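Local coordinates for protein LbaCas13a H328A (C2c2) (Lachnospiraceae bacterium NK4A179, PDB 5WLH) that is a CRISPR-Cas13a nuclease that binds a precursor guide RNA and, as a member of that family, probably uses the guide to recognise and cut RNA, at residues Thr127-Lys132 / Val218-Ile223; Met248-Gln251 / Lys257-Ile260; Ala891-Arg896 / Ile960-Ala965; Thr1286-Ile1291 / Val1299-Val1304. All blocks are in the same frame, centred on the assembly; numbering follows the deposited sequence.

Contact 1. Residues Thr127-Lys132 / Val218-Ile223. With nucleotides of chain B.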
# COMPACT_ATOMS: atom_id res chain seq x y z
N THR A 127 -39.68 -9.50 15.18
CA THR A 127 -39.70 -10.78 15.89
C THR A 127 -40.63 -11.78 15.20
O THR A 127 -40.34 -12.99 15.18
CB THR A 127 -40.12 -10.56 17.34
OG1 THR A 127 -39.14 -9.74 17.98
CG2 THR A 127 -40.22 -11.88 18.11
N ASN A 128 -41.73 -11.31 14.62
CA ASN A 128 -42.62 -12.20 13.90
C ASN A 128 -41.91 -12.82 12.70
O ASN A 128 -42.20 -13.98 12.35
CB ASN A 128 -43.87 -11.46 13.45
CG ASN A 128 -44.90 -11.36 14.56
OD1 ASN A 128 -44.63 -11.70 15.71
ND2 ASN A 128 -46.09 -10.89 14.21
N ARG A 129 -40.99 -12.09 12.07
CA ARG A 129 -40.24 -12.64 10.95
C ARG A 129 -39.31 -13.77 11.41
O ARG A 129 -39.30 -14.85 10.82
CB ARG A 129 -39.43 -11.55 10.25
CG ARG A 129 -40.28 -10.47 9.64
CD ARG A 129 -39.43 -9.49 8.85
NE ARG A 129 -40.16 -8.25 8.60
CZ ARG A 129 -41.03 -8.08 7.61
NH1 ARG A 129 -41.64 -6.91 7.45
NH2 ARG A 129 -41.26 -9.08 6.76
N ARG A 130 -38.53 -13.52 12.45
CA ARG A 130 -37.56 -14.52 12.91
C ARG A 130 -38.26 -15.75 13.48
O ARG A 130 -37.74 -16.86 13.35
CB ARG A 130 -36.63 -13.92 13.96
CG ARG A 130 -36.45 -12.43 13.86
CD ARG A 130 -35.62 -11.92 15.03
NE ARG A 130 -34.21 -12.28 14.90
CZ ARG A 130 -33.42 -12.57 15.92
NH1 ARG A 130 -32.15 -12.89 15.71
NH2 ARG A 130 -33.90 -12.54 17.16
N ASN A 131 -39.41 -15.57 14.12
CA ASN A 131 -40.15 -16.68 14.68
C ASN A 131 -41.16 -17.26 13.71
O ASN A 131 -42.06 -18.00 14.13
CB ASN A 131 -40.84 -16.25 15.97
CG ASN A 131 -39.88 -16.11 17.13
OD1 ASN A 131 -39.28 -15.05 17.33
ND2 ASN A 131 -39.71 -17.18 17.90
N LYS A 132 -41.04 -16.94 12.42
CA LYS A 132 -41.89 -17.47 11.35
C LYS A 132 -43.37 -17.17 11.57
O LYS A 132 -44.23 -17.80 10.95
CB LYS A 132 -41.68 -18.98 11.18
CG LYS A 132 -40.24 -19.45 11.40
CD LYS A 132 -40.17 -20.90 11.87
CE LYS A 132 -39.13 -21.09 12.97
NZ LYS A 132 -39.58 -20.54 14.29
N VAL A 218 -48.35 -5.32 0.57
CA VAL A 218 -47.78 -4.00 0.82
C VAL A 218 -47.56 -3.79 2.32
O VAL A 218 -46.50 -3.29 2.74
CB VAL A 218 -48.67 -2.90 0.22
CG1 VAL A 218 -48.31 -1.55 0.84
CG2 VAL A 218 -48.49 -2.85 -1.28
N GLN A 219 -48.53 -4.18 3.14
CA GLN A 219 -48.41 -3.96 4.58
C GLN A 219 -47.22 -4.72 5.16
O GLN A 219 -46.39 -4.14 5.87
CB GLN A 219 -49.70 -4.39 5.28
CG GLN A 219 -49.67 -4.10 6.77
CD GLN A 219 -49.74 -2.61 7.04
OE1 GLN A 219 -50.66 -1.93 6.57
NE2 GLN A 219 -48.75 -2.09 7.76
N ARG A 220 -47.11 -6.01 4.88
CA ARG A 220 -46.09 -6.82 5.54
C ARG A 220 -44.72 -6.65 4.89
O ARG A 220 -43.70 -6.58 5.58
CB ARG A 220 -46.50 -8.29 5.53
CG ARG A 220 -45.67 -9.17 6.45
CD ARG A 220 -46.14 -9.08 7.90
NE ARG A 220 -45.18 -9.72 8.79
CZ ARG A 220 -44.41 -9.08 9.66
NH1 ARG A 220 -44.49 -7.76 9.78
NH2 ARG A 220 -43.56 -9.76 10.42
N ASP A 221 -44.68 -6.57 3.56
CA ASP A 221 -43.42 -6.59 2.84
C ASP A 221 -42.78 -5.21 2.73
O ASP A 221 -41.55 -5.12 2.67
CB ASP A 221 -43.61 -7.17 1.45
CG ASP A 221 -43.78 -8.69 1.48
OD1 ASP A 221 -42.96 -9.35 2.14
OD2 ASP A 221 -44.73 -9.21 0.86
N PHE A 222 -43.58 -4.14 2.71
CA PHE A 222 -43.01 -2.80 2.67
C PHE A 222 -43.24 -2.04 3.97
O PHE A 222 -42.28 -1.71 4.67
CB PHE A 222 -43.55 -1.98 1.49
CG PHE A 222 -43.00 -0.58 1.45
CD1 PHE A 222 -41.65 -0.38 1.21
CD2 PHE A 222 -43.81 0.52 1.70
CE1 PHE A 222 -41.11 0.91 1.18
CE2 PHE A 222 -43.28 1.79 1.69
CZ PHE A 222 -41.93 1.99 1.42
N ILE A 223 -44.50 -1.76 4.32
CA ILE A 223 -44.76 -0.80 5.40
C ILE A 223 -44.17 -1.30 6.71
O ILE A 223 -43.47 -0.56 7.41
CB ILE A 223 -46.27 -0.54 5.53
CG1 ILE A 223 -46.81 0.11 4.26
CG2 ILE A 223 -46.51 0.33 6.75
CD1 ILE A 223 -48.32 0.39 4.31
P G B 15 -31.00 -15.30 13.07
OP1 G B 15 -32.40 -15.02 13.51
OP2 G B 15 -30.07 -16.04 13.97
O5' G B 15 -31.00 -16.02 11.66
C5' G B 15 -31.83 -15.53 10.62
C4' G B 15 -31.40 -16.07 9.29
O4' G B 15 -30.04 -15.64 9.00
C3' G B 15 -31.35 -17.58 9.15
O3' G B 15 -32.65 -18.10 8.89
C2' G B 15 -30.38 -17.77 8.00
O2' G B 15 -31.03 -17.51 6.76
C1' G B 15 -29.38 -16.64 8.25
N9 G B 15 -28.21 -17.11 9.02
C8 G B 15 -28.12 -17.24 10.38
N7 G B 15 -26.97 -17.71 10.78
C5 G B 15 -26.27 -17.91 9.61
C6 G B 15 -24.96 -18.42 9.42
O6 G B 15 -24.16 -18.78 10.29
N1 G B 15 -24.62 -18.48 8.07
C2 G B 15 -25.44 -18.09 7.04
N2 G B 15 -24.94 -18.21 5.80
N3 G B 15 -26.67 -17.62 7.20
C4 G B 15 -27.02 -17.56 8.50
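Stacked arginines, Arg129 at the C-terminal end of helix 115-130 and Arg220 in the first turn of helix 218-230, join two helices on the protein surface. The guanidinium groups lie almost flat on each other, centres 4.1 Å apart and planes 14° apart, and the two side chains run past each other in opposite directions. Arg129 reaches across with an extended chain, and its NH1 donates to the backbone O of Arg220 at 2.8 Å in a nearly straight bond (169°) that lies in the guanidinium plane. This edge-on bond fixes the rotation of the group while its face stays against Arg220. Two like charges this close would probably repel, but acids stand beside both: Glu228 forms a salt bridge with Arg129 NE, and Asp224 one with Arg220 NH1, which also bonds to Ser125. The Arg220 chain bends at chi2 (81°), bringing NH2 to 3.4 Å from Arg129 CG and 3.5 Å from Asn128 CB; the Asn128 amide itself turns elsewhere, to Gly135 O. Helix 218-230 opens with a wider pi-type turn, in which Val218 O accepts from both Phe222 N and Ile223 N. Next to Arg129 in sequence, the guide RNA comes close: the poorly ordered Arg130 places NH1 3.1 Å from OP1 of G15 of chain B.

Contact 2. Residues Met248-Gln251 / Lys257-Ile260. With nucleotides of chain B.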
# COMPACT_ATOMS: atom_id res chain seq x y z
N MET A 248 -9.71 -11.64 17.03
CA MET A 248 -8.61 -11.76 16.09
C MET A 248 -8.74 -13.05 15.29
O MET A 248 -9.52 -13.93 15.64
CB MET A 248 -7.31 -11.73 16.89
CG MET A 248 -7.21 -10.51 17.79
SD MET A 248 -7.25 -8.99 16.84
CE MET A 248 -5.73 -9.18 15.90
N PRO A 249 -7.94 -13.20 14.22
CA PRO A 249 -8.01 -14.44 13.41
C PRO A 249 -7.55 -15.69 14.14
O PRO A 249 -8.07 -16.79 13.86
CB PRO A 249 -7.07 -14.15 12.23
CG PRO A 249 -6.81 -12.69 12.23
CD PRO A 249 -7.02 -12.20 13.64
N VAL A 250 -6.58 -15.57 15.05
CA VAL A 250 -5.97 -16.72 15.71
C VAL A 250 -5.82 -16.40 17.19
O VAL A 250 -5.52 -15.26 17.56
CB VAL A 250 -4.61 -17.05 15.07
CG1 VAL A 250 -3.82 -18.06 15.93
CG2 VAL A 250 -4.81 -17.55 13.62
N GLN A 251 -6.07 -17.40 18.04
CA GLN A 251 -5.90 -17.22 19.47
C GLN A 251 -5.41 -18.53 20.06
O GLN A 251 -5.59 -19.60 19.47
CB GLN A 251 -7.21 -16.81 20.17
CG GLN A 251 -7.72 -15.41 19.83
CD GLN A 251 -6.85 -14.30 20.43
OE1 GLN A 251 -5.79 -14.56 21.01
NE2 GLN A 251 -7.28 -13.06 20.25
N LYS A 257 -1.82 -23.85 22.45
CA LYS A 257 -1.64 -24.03 21.01
C LYS A 257 -2.43 -22.95 20.28
O LYS A 257 -3.56 -22.65 20.65
CB LYS A 257 -2.13 -25.40 20.55
CG LYS A 257 -1.45 -26.58 21.24
CD LYS A 257 0.06 -26.46 21.13
CE LYS A 257 0.79 -27.51 21.97
NZ LYS A 257 2.28 -27.34 21.82
N PHE A 258 -1.83 -22.37 19.25
CA PHE A 258 -2.55 -21.39 18.44
C PHE A 258 -3.47 -22.12 17.47
O PHE A 258 -3.08 -23.13 16.88
CB PHE A 258 -1.56 -20.53 17.64
CG PHE A 258 -0.96 -19.38 18.40
CD1 PHE A 258 -1.76 -18.46 19.07
CD2 PHE A 258 0.41 -19.19 18.40
CE1 PHE A 258 -1.19 -17.39 19.73
CE2 PHE A 258 0.98 -18.13 19.05
CZ PHE A 258 0.17 -17.22 19.72
N ALA A 259 -4.69 -21.61 17.31
CA ALA A 259 -5.61 -22.14 16.31
C ALA A 259 -6.49 -21.00 15.83
O ALA A 259 -6.59 -19.95 16.49
CB ALA A 259 -6.47 -23.27 16.87
N ILE A 260 -7.17 -21.22 14.69
CA ILE A 260 -8.10 -20.19 14.22
C ILE A 260 -9.15 -19.97 15.29
O ILE A 260 -9.59 -20.90 15.97
CB ILE A 260 -8.74 -20.57 12.87
CG1 ILE A 260 -9.57 -21.87 13.01
CG2 ILE A 260 -7.67 -20.64 11.78
CD1 ILE A 260 -10.42 -22.22 11.79
P A B 26 -4.99 -2.57 9.57
OP1 A B 26 -4.02 -2.94 8.51
OP2 A B 26 -6.44 -2.42 9.32
O5' A B 26 -4.83 -3.61 10.76
C5' A B 26 -3.57 -4.14 11.14
C4' A B 26 -3.76 -5.48 11.80
O4' A B 26 -4.43 -5.28 13.08
C3' A B 26 -4.66 -6.43 11.01
O3' A B 26 -4.29 -7.77 11.29
C2' A B 26 -6.03 -6.13 11.59
O2' A B 26 -7.01 -7.14 11.40
C1' A B 26 -5.70 -5.91 13.07
N9 A B 26 -6.64 -5.00 13.70
C8 A B 26 -6.55 -3.63 13.75
N7 A B 26 -7.59 -3.07 14.34
C5 A B 26 -8.39 -4.14 14.68
C6 A B 26 -9.63 -4.19 15.35
N6 A B 26 -10.25 -3.07 15.75
N1 A B 26 -10.19 -5.39 15.52
C2 A B 26 -9.54 -6.49 15.10
N3 A B 26 -8.37 -6.56 14.47
C4 A B 26 -7.83 -5.34 14.30
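Strands 250-252 and 258-260 form a two-stranded antiparallel beta hairpin in which Gln251 and Ala259 make a hydrogen-bonded pair and Val250 and Ile260 the adjoining non-hydrogen-bonded pair, their CA atoms 4.3 Å apart. Gln251 N donates to Ala259 O at 3.0 Å, and Ala259 N returns a bond to Gln251 O at 3.1 Å that comes in tilted by 31° from the carbonyl plane. Weaker CA-H...O contacts flank them: Ile260 CA stands 3.4 Å from Pro249 O, and Val250 CA touches Ala259 O as well. Val250 and Phe258 meet at about a right angle. With CG1 anti to the backbone N (chi1 168°), Val250 turns that branch toward the neighbouring strand, 3.8 Å from Phe258 CB, while the edge of the phenyl ring faces the Gln251 carbonyl carbon. Gln251 and Ala259 share the other face, where the Gln251 amide is tied at both ends, NE2 to Asn247 and OE1 to the backbone N of Ile484. Two residues before strand 250-252, Met248 SD lies 3.6 Å from N3 of A26 of chain B. Helix 429-458 packs on Val250 and Phe258 through Ala454, and helix 268-287 covers Ile260 with Phe280 and Leu284.

Contact 3. Residues Ala891-Arg896 / Ile960-Ala965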
# COMPACT_ATOMS: atom_id res chain seq x y z
N ALA A 891 28.41 15.09 16.46
CA ALA A 891 29.44 14.62 17.40
C ALA A 891 29.10 13.27 18.01
O ALA A 891 29.89 12.32 17.94
CB ALA A 891 29.66 15.68 18.49
N GLY A 892 27.90 13.14 18.59
CA GLY A 892 27.55 11.90 19.26
C GLY A 892 27.30 10.75 18.30
O GLY A 892 27.69 9.61 18.55
N LEU A 893 26.67 11.05 17.17
CA LEU A 893 26.34 10.00 16.21
C LEU A 893 27.59 9.29 15.68
O LEU A 893 27.55 8.08 15.42
CB LEU A 893 25.55 10.61 15.05
CG LEU A 893 24.98 9.63 14.04
CD1 LEU A 893 24.10 8.59 14.74
CD2 LEU A 893 24.21 10.40 12.97
N ILE A 894 28.69 10.03 15.53
CA ILE A 894 29.91 9.44 14.97
C ILE A 894 30.35 8.24 15.80
O ILE A 894 30.58 7.15 15.27
CB ILE A 894 31.02 10.51 14.89
CG1 ILE A 894 30.63 11.59 13.88
CG2 ILE A 894 32.35 9.87 14.51
CD1 ILE A 894 31.46 12.86 14.01
N SER A 895 30.47 8.42 17.12
CA SER A 895 30.91 7.30 17.96
C SER A 895 29.89 6.17 17.97
O SER A 895 30.27 5.00 18.08
CB SER A 895 31.21 7.78 19.39
OG SER A 895 30.05 8.31 20.01
N ARG A 896 28.60 6.49 17.84
CA ARG A 896 27.60 5.43 17.87
C ARG A 896 27.63 4.61 16.59
O ARG A 896 27.46 3.38 16.64
CB ARG A 896 26.23 6.03 18.14
CG ARG A 896 26.12 6.59 19.56
CD ARG A 896 24.69 6.84 20.00
NE ARG A 896 24.07 7.95 19.28
CZ ARG A 896 24.17 9.23 19.61
NH1 ARG A 896 24.89 9.61 20.66
NH2 ARG A 896 23.55 10.16 18.88
N ILE A 960 16.08 4.95 16.94
CA ILE A 960 15.47 5.46 15.72
C ILE A 960 16.00 6.85 15.40
O ILE A 960 16.17 7.20 14.22
CB ILE A 960 13.94 5.45 15.84
CG1 ILE A 960 13.43 4.01 15.79
CG2 ILE A 960 13.30 6.30 14.70
CD1 ILE A 960 12.01 3.85 16.30
N THR A 961 16.26 7.67 16.43
CA THR A 961 16.82 9.01 16.19
C THR A 961 18.17 8.93 15.48
O THR A 961 18.48 9.79 14.65
CB THR A 961 16.93 9.78 17.51
OG1 THR A 961 15.63 9.88 18.11
CG2 THR A 961 17.46 11.20 17.28
N ASP A 962 18.98 7.91 15.79
CA ASP A 962 20.24 7.74 15.08
C ASP A 962 20.01 7.27 13.65
O ASP A 962 20.68 7.74 12.72
CB ASP A 962 21.15 6.75 15.80
CG ASP A 962 21.71 7.32 17.09
OD1 ASP A 962 21.65 8.55 17.28
OD2 ASP A 962 22.19 6.51 17.90
N VAL A 963 19.10 6.31 13.47
CA VAL A 963 18.79 5.84 12.13
C VAL A 963 18.31 7.00 11.28
O VAL A 963 18.72 7.16 10.13
CB VAL A 963 17.74 4.73 12.17
CG1 VAL A 963 17.44 4.26 10.73
CG2 VAL A 963 18.26 3.57 12.99
N ASP A 964 17.42 7.80 11.85
CA ASP A 964 16.90 8.98 11.19
C ASP A 964 18.03 9.89 10.73
O ASP A 964 18.09 10.27 9.55
CB ASP A 964 15.94 9.72 12.13
CG ASP A 964 15.14 10.79 11.42
OD1 ASP A 964 15.74 11.84 11.07
OD2 ASP A 964 13.93 10.59 11.19
N ALA A 965 18.95 10.22 11.64
CA ALA A 965 20.04 11.13 11.29
C ALA A 965 20.91 10.54 10.20
O ALA A 965 21.39 11.27 9.32
CB ALA A 965 20.88 11.43 12.53
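Arg896 grips Asp962 side-on in a two-pronged salt bridge where two helices cross nearly at right angles: the axes of segments 891-896 and 960-965 pass 10.8 Å apart with a signed crossing angle of -100°. Arg896 NE donates to Asp962 OD2 at 2.7 Å and Arg896 NH2 to Asp962 OD1 at 3.0 Å, both on the syn side of the carboxylate. The two planes are 10° apart, with Asp962 CG at the guanidinium edge and the donors somewhat out of the carboxylate plane. Beside them, Leu893 spreads its two methyls over neighbouring positions of the other helix: CD1 lies 3.6 Å from Asp962 CB, and CD2 3.5 Å from Ala965 CB. A bend in the Arg896 chain at chi3 (-69°) folds the guanidinium back over its own helix, with Gly892 O and Leu893 N over one face. Asp962 sits in its helix's first turn, where the helix end would probably stabilise its charge. Farther out, Leu903 of helix 901-911 touches Arg896 and Asp962, and Phe628 of helix 621-632 packs on Leu893. Both helices fall, in sequence, between the two R-X4-H motifs expected of HEPN nucleases, and the nearest atom is about 9 Å from the RNA. Ser895 OG donates back to Gly892 O at 3.1 Å.

Contact 4. Residues Thr1286-Ile1291 / Val1299-Val1304. With nucleotides of chain B.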
# COMPACT_ATOMS: atom_id res chain seq x y z
N THR A 1286 -5.25 -2.22 -9.40
CA THR A 1286 -5.55 -0.93 -8.78
C THR A 1286 -4.28 -0.26 -8.29
O THR A 1286 -4.11 0.95 -8.41
CB THR A 1286 -6.52 -1.15 -7.63
OG1 THR A 1286 -7.80 -1.51 -8.17
CG2 THR A 1286 -6.65 0.13 -6.75
N ILE A 1287 -3.36 -1.05 -7.72
CA ILE A 1287 -2.12 -0.45 -7.23
C ILE A 1287 -1.33 0.14 -8.38
O ILE A 1287 -0.77 1.24 -8.27
CB ILE A 1287 -1.33 -1.51 -6.45
CG1 ILE A 1287 -2.03 -1.75 -5.10
CG2 ILE A 1287 0.10 -1.04 -6.22
CD1 ILE A 1287 -1.49 -2.97 -4.36
N LEU A 1288 -1.27 -0.57 -9.51
CA LEU A 1288 -0.63 -0.03 -10.71
C LEU A 1288 -1.31 1.25 -11.16
O LEU A 1288 -0.66 2.26 -11.41
CB LEU A 1288 -0.66 -1.07 -11.83
CG LEU A 1288 -0.21 -0.59 -13.22
CD1 LEU A 1288 1.22 -0.14 -13.19
CD2 LEU A 1288 -0.37 -1.72 -14.21
N TYR A 1289 -2.64 1.21 -11.26
CA TYR A 1289 -3.40 2.41 -11.64
C TYR A 1289 -3.11 3.58 -10.70
O TYR A 1289 -2.93 4.73 -11.14
CB TYR A 1289 -4.88 2.04 -11.66
CG TYR A 1289 -5.82 3.22 -11.72
CD1 TYR A 1289 -6.25 3.72 -12.95
CD2 TYR A 1289 -6.31 3.81 -10.56
CE1 TYR A 1289 -7.13 4.79 -13.02
CE2 TYR A 1289 -7.18 4.89 -10.62
CZ TYR A 1289 -7.59 5.37 -11.86
OH TYR A 1289 -8.45 6.43 -11.93
N ASN A 1290 -3.04 3.30 -9.40
CA ASN A 1290 -2.76 4.36 -8.43
C ASN A 1290 -1.39 4.97 -8.65
O ASN A 1290 -1.22 6.19 -8.55
CB ASN A 1290 -2.83 3.81 -6.99
CG ASN A 1290 -4.20 3.37 -6.58
OD1 ASN A 1290 -5.20 3.71 -7.22
ND2 ASN A 1290 -4.26 2.60 -5.48
N ILE A 1291 -0.37 4.13 -8.90
CA ILE A 1291 0.97 4.66 -9.13
C ILE A 1291 0.96 5.63 -10.31
O ILE A 1291 1.51 6.73 -10.23
CB ILE A 1291 1.97 3.51 -9.37
CG1 ILE A 1291 2.16 2.73 -8.07
CG2 ILE A 1291 3.28 4.06 -9.92
CD1 ILE A 1291 2.94 1.41 -8.26
N VAL A 1299 -5.25 5.75 -16.58
CA VAL A 1299 -5.25 4.70 -17.59
C VAL A 1299 -6.51 3.86 -17.43
O VAL A 1299 -7.04 3.70 -16.32
CB VAL A 1299 -3.97 3.82 -17.53
CG1 VAL A 1299 -2.74 4.71 -17.62
CG2 VAL A 1299 -3.94 2.94 -16.27
N ARG A 1300 -7.02 3.37 -18.56
CA ARG A 1300 -8.18 2.48 -18.59
C ARG A 1300 -7.70 1.09 -18.98
O ARG A 1300 -7.29 0.86 -20.12
CB ARG A 1300 -9.24 2.98 -19.57
CG ARG A 1300 -9.86 4.31 -19.17
CD ARG A 1300 -10.96 4.72 -20.18
NE ARG A 1300 -11.75 5.86 -19.73
CZ ARG A 1300 -11.63 7.09 -20.21
NH1 ARG A 1300 -10.74 7.34 -21.17
NH2 ARG A 1300 -12.39 8.08 -19.74
N PHE A 1301 -7.75 0.16 -18.02
CA PHE A 1301 -7.29 -1.19 -18.27
C PHE A 1301 -8.27 -1.97 -19.11
O PHE A 1301 -9.49 -1.77 -19.04
CB PHE A 1301 -7.12 -1.95 -16.96
CG PHE A 1301 -6.03 -1.44 -16.10
CD1 PHE A 1301 -4.79 -1.19 -16.62
CD2 PHE A 1301 -6.24 -1.28 -14.73
CE1 PHE A 1301 -3.76 -0.76 -15.80
CE2 PHE A 1301 -5.23 -0.84 -13.91
CZ PHE A 1301 -3.99 -0.58 -14.45
N GLU A 1302 -7.73 -2.88 -19.90
CA GLU A 1302 -8.52 -3.95 -20.48
C GLU A 1302 -7.83 -5.24 -20.10
O GLU A 1302 -6.60 -5.34 -20.13
CB GLU A 1302 -8.63 -3.81 -22.01
CG GLU A 1302 -9.36 -2.55 -22.47
CD GLU A 1302 -10.88 -2.66 -22.41
OE1 GLU A 1302 -11.57 -1.87 -23.10
OE2 GLU A 1302 -11.40 -3.53 -21.66
N PHE A 1303 -8.62 -6.23 -19.73
CA PHE A 1303 -8.09 -7.51 -19.29
C PHE A 1303 -8.28 -8.51 -20.41
O PHE A 1303 -9.41 -8.82 -20.78
CB PHE A 1303 -8.80 -7.93 -18.01
CG PHE A 1303 -8.35 -7.14 -16.84
CD1 PHE A 1303 -8.72 -5.82 -16.69
CD2 PHE A 1303 -7.47 -7.70 -15.93
CE1 PHE A 1303 -8.27 -5.07 -15.60
CE2 PHE A 1303 -7.02 -6.97 -14.85
CZ PHE A 1303 -7.43 -5.67 -14.68
N VAL A 1304 -7.17 -8.98 -20.95
CA VAL A 1304 -7.21 -9.85 -22.12
C VAL A 1304 -6.29 -11.02 -21.84
O VAL A 1304 -6.02 -11.35 -20.68
CB VAL A 1304 -6.83 -9.08 -23.40
CG1 VAL A 1304 -7.88 -8.02 -23.68
CG2 VAL A 1304 -5.48 -8.43 -23.25
P A B 6 -13.70 -8.71 -13.61
OP1 A B 6 -14.11 -10.12 -13.57
OP2 A B 6 -14.70 -7.61 -13.78
O5' A B 6 -12.91 -8.38 -12.26
C5' A B 6 -12.05 -9.36 -11.66
C4' A B 6 -10.86 -8.70 -10.99
O4' A B 6 -10.03 -8.08 -11.99
C3' A B 6 -11.18 -7.56 -10.03
O3' A B 6 -11.53 -8.04 -8.75
C2' A B 6 -9.90 -6.75 -10.04
O2' A B 6 -8.88 -7.41 -9.29
C1' A B 6 -9.51 -6.86 -11.51
N9 A B 6 -10.05 -5.78 -12.34
C8 A B 6 -10.91 -5.92 -13.40
N7 A B 6 -11.18 -4.78 -14.00
C5 A B 6 -10.43 -3.85 -13.29
C6 A B 6 -10.29 -2.47 -13.42
N6 A B 6 -10.91 -1.77 -14.38
N1 A B 6 -9.45 -1.84 -12.56
C2 A B 6 -8.83 -2.55 -11.60
N3 A B 6 -8.91 -3.86 -11.37
C4 A B 6 -9.72 -4.46 -12.26
P G B 5 -9.90 -12.47 -13.03
OP1 G B 5 -9.69 -11.68 -11.78
OP2 G B 5 -10.77 -13.67 -12.99
O5' G B 5 -10.48 -11.53 -14.15
C5' G B 5 -9.89 -10.28 -14.46
C4' G B 5 -10.61 -9.66 -15.63
O4' G B 5 -10.37 -10.47 -16.82
C3' G B 5 -12.13 -9.61 -15.52
O3' G B 5 -12.59 -8.50 -14.76
C2' G B 5 -12.55 -9.53 -16.99
O2' G B 5 -12.35 -8.21 -17.47
C1' G B 5 -11.53 -10.46 -17.64
N9 G B 5 -12.04 -11.84 -17.71
C8 G B 5 -11.90 -12.83 -16.76
N7 G B 5 -12.45 -13.96 -17.10
C5 G B 5 -13.00 -13.70 -18.36
C6 G B 5 -13.73 -14.56 -19.22
O6 G B 5 -14.04 -15.74 -19.02
N1 G B 5 -14.10 -13.89 -20.38
C2 G B 5 -13.80 -12.57 -20.68
N2 G B 5 -14.24 -12.11 -21.85
N3 G B 5 -13.12 -11.75 -19.88
C4 G B 5 -12.76 -12.40 -18.74
P A B 29 0.06 -1.74 1.05
OP1 A B 29 1.36 -1.70 0.32
OP2 A B 29 -0.11 -1.24 2.46
O5' A B 29 -1.06 -0.93 0.26
C5' A B 29 -1.27 -1.14 -1.12
C4' A B 29 -2.68 -0.77 -1.52
O4' A B 29 -3.63 -1.45 -0.68
C3' A B 29 -3.07 0.70 -1.40
O3' A B 29 -2.60 1.46 -2.49
C2' A B 29 -4.59 0.60 -1.35
O2' A B 29 -5.09 0.27 -2.63
C1' A B 29 -4.76 -0.63 -0.47
N9 A B 29 -4.77 -0.23 0.96
C8 A B 29 -3.82 -0.45 1.92
N7 A B 29 -4.16 0.05 3.10
C5 A B 29 -5.39 0.62 2.87
C6 A B 29 -6.26 1.32 3.72
N6 A B 29 -5.98 1.53 5.02
N1 A B 29 -7.40 1.78 3.20
C2 A B 29 -7.66 1.54 1.90
N3 A B 29 -6.91 0.89 0.99
C4 A B 29 -5.78 0.46 1.56
O HOH W 1 -3.93 5.52 -13.89
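Phe1301, on strand 1297-1310, sits between helix 1284-1294 and the guide RNA: one end of the ring meets Leu1288 and Tyr1289, while N1 of A6 of chain B lies at its edge, near the ring plane and 3.9 Å from CD2. The site is a helix-to-strand junction, where helix 1284-1294 turns into strand 1297-1310 of a four-stranded antiparallel sheet, just beyond the second R-X4-H motif and so probably in or beside the second HEPN domain. Phe1301 CZ packs against Leu1288 CD2 at 3.8 Å, and its CE2 against Tyr1289 CB at 3.7 Å. The Tyr1289 ring, swung out with CG anti to the backbone N (chi1 166°), presents its edge to the strand backbone, CD1 standing 3.5 Å from Val1299 O in the ring plane; the same CD1 touches Val1299 CG2. The direct contacts are apolar packing and this ring edge, and a water supplies the polar link, donating to Tyr1289 O and accepting from Val1299 N, each at 3.0 Å.

On the RNA side, Ile1287 lies along the sugar of A29 of chain B. The Asn1290 amide is anchored by Lys826 N and Met824 O, and its ND2 also bonds a phosphate of the RNA. Farther along the strand, Phe1303 lays one ring face against A6, with CE1 3.3 Å from N7. Phe1303 CB lies 3.2 Å from O4' of G5 of chain B.

The four contacts follow one another along the chain, each closing before the next opens, and none touches another. Contact 1 is the outlier, about 45 Å from the centre of the chain; contact 3 lies on the opposite side, their centres about 69 Å apart. Contacts 2 and 4 lie between, about 36 Å apart centre to centre, and contact 4 is the most central. No two share a helix or sheet: contact 2 is a small hairpin, contact 4 joins a helix to a separate sheet, and contacts 1 and 3 pair helices. Contacts 1, 2 and 4 approach nucleotides of the guide, which therefore runs past widely separated parts of the fold.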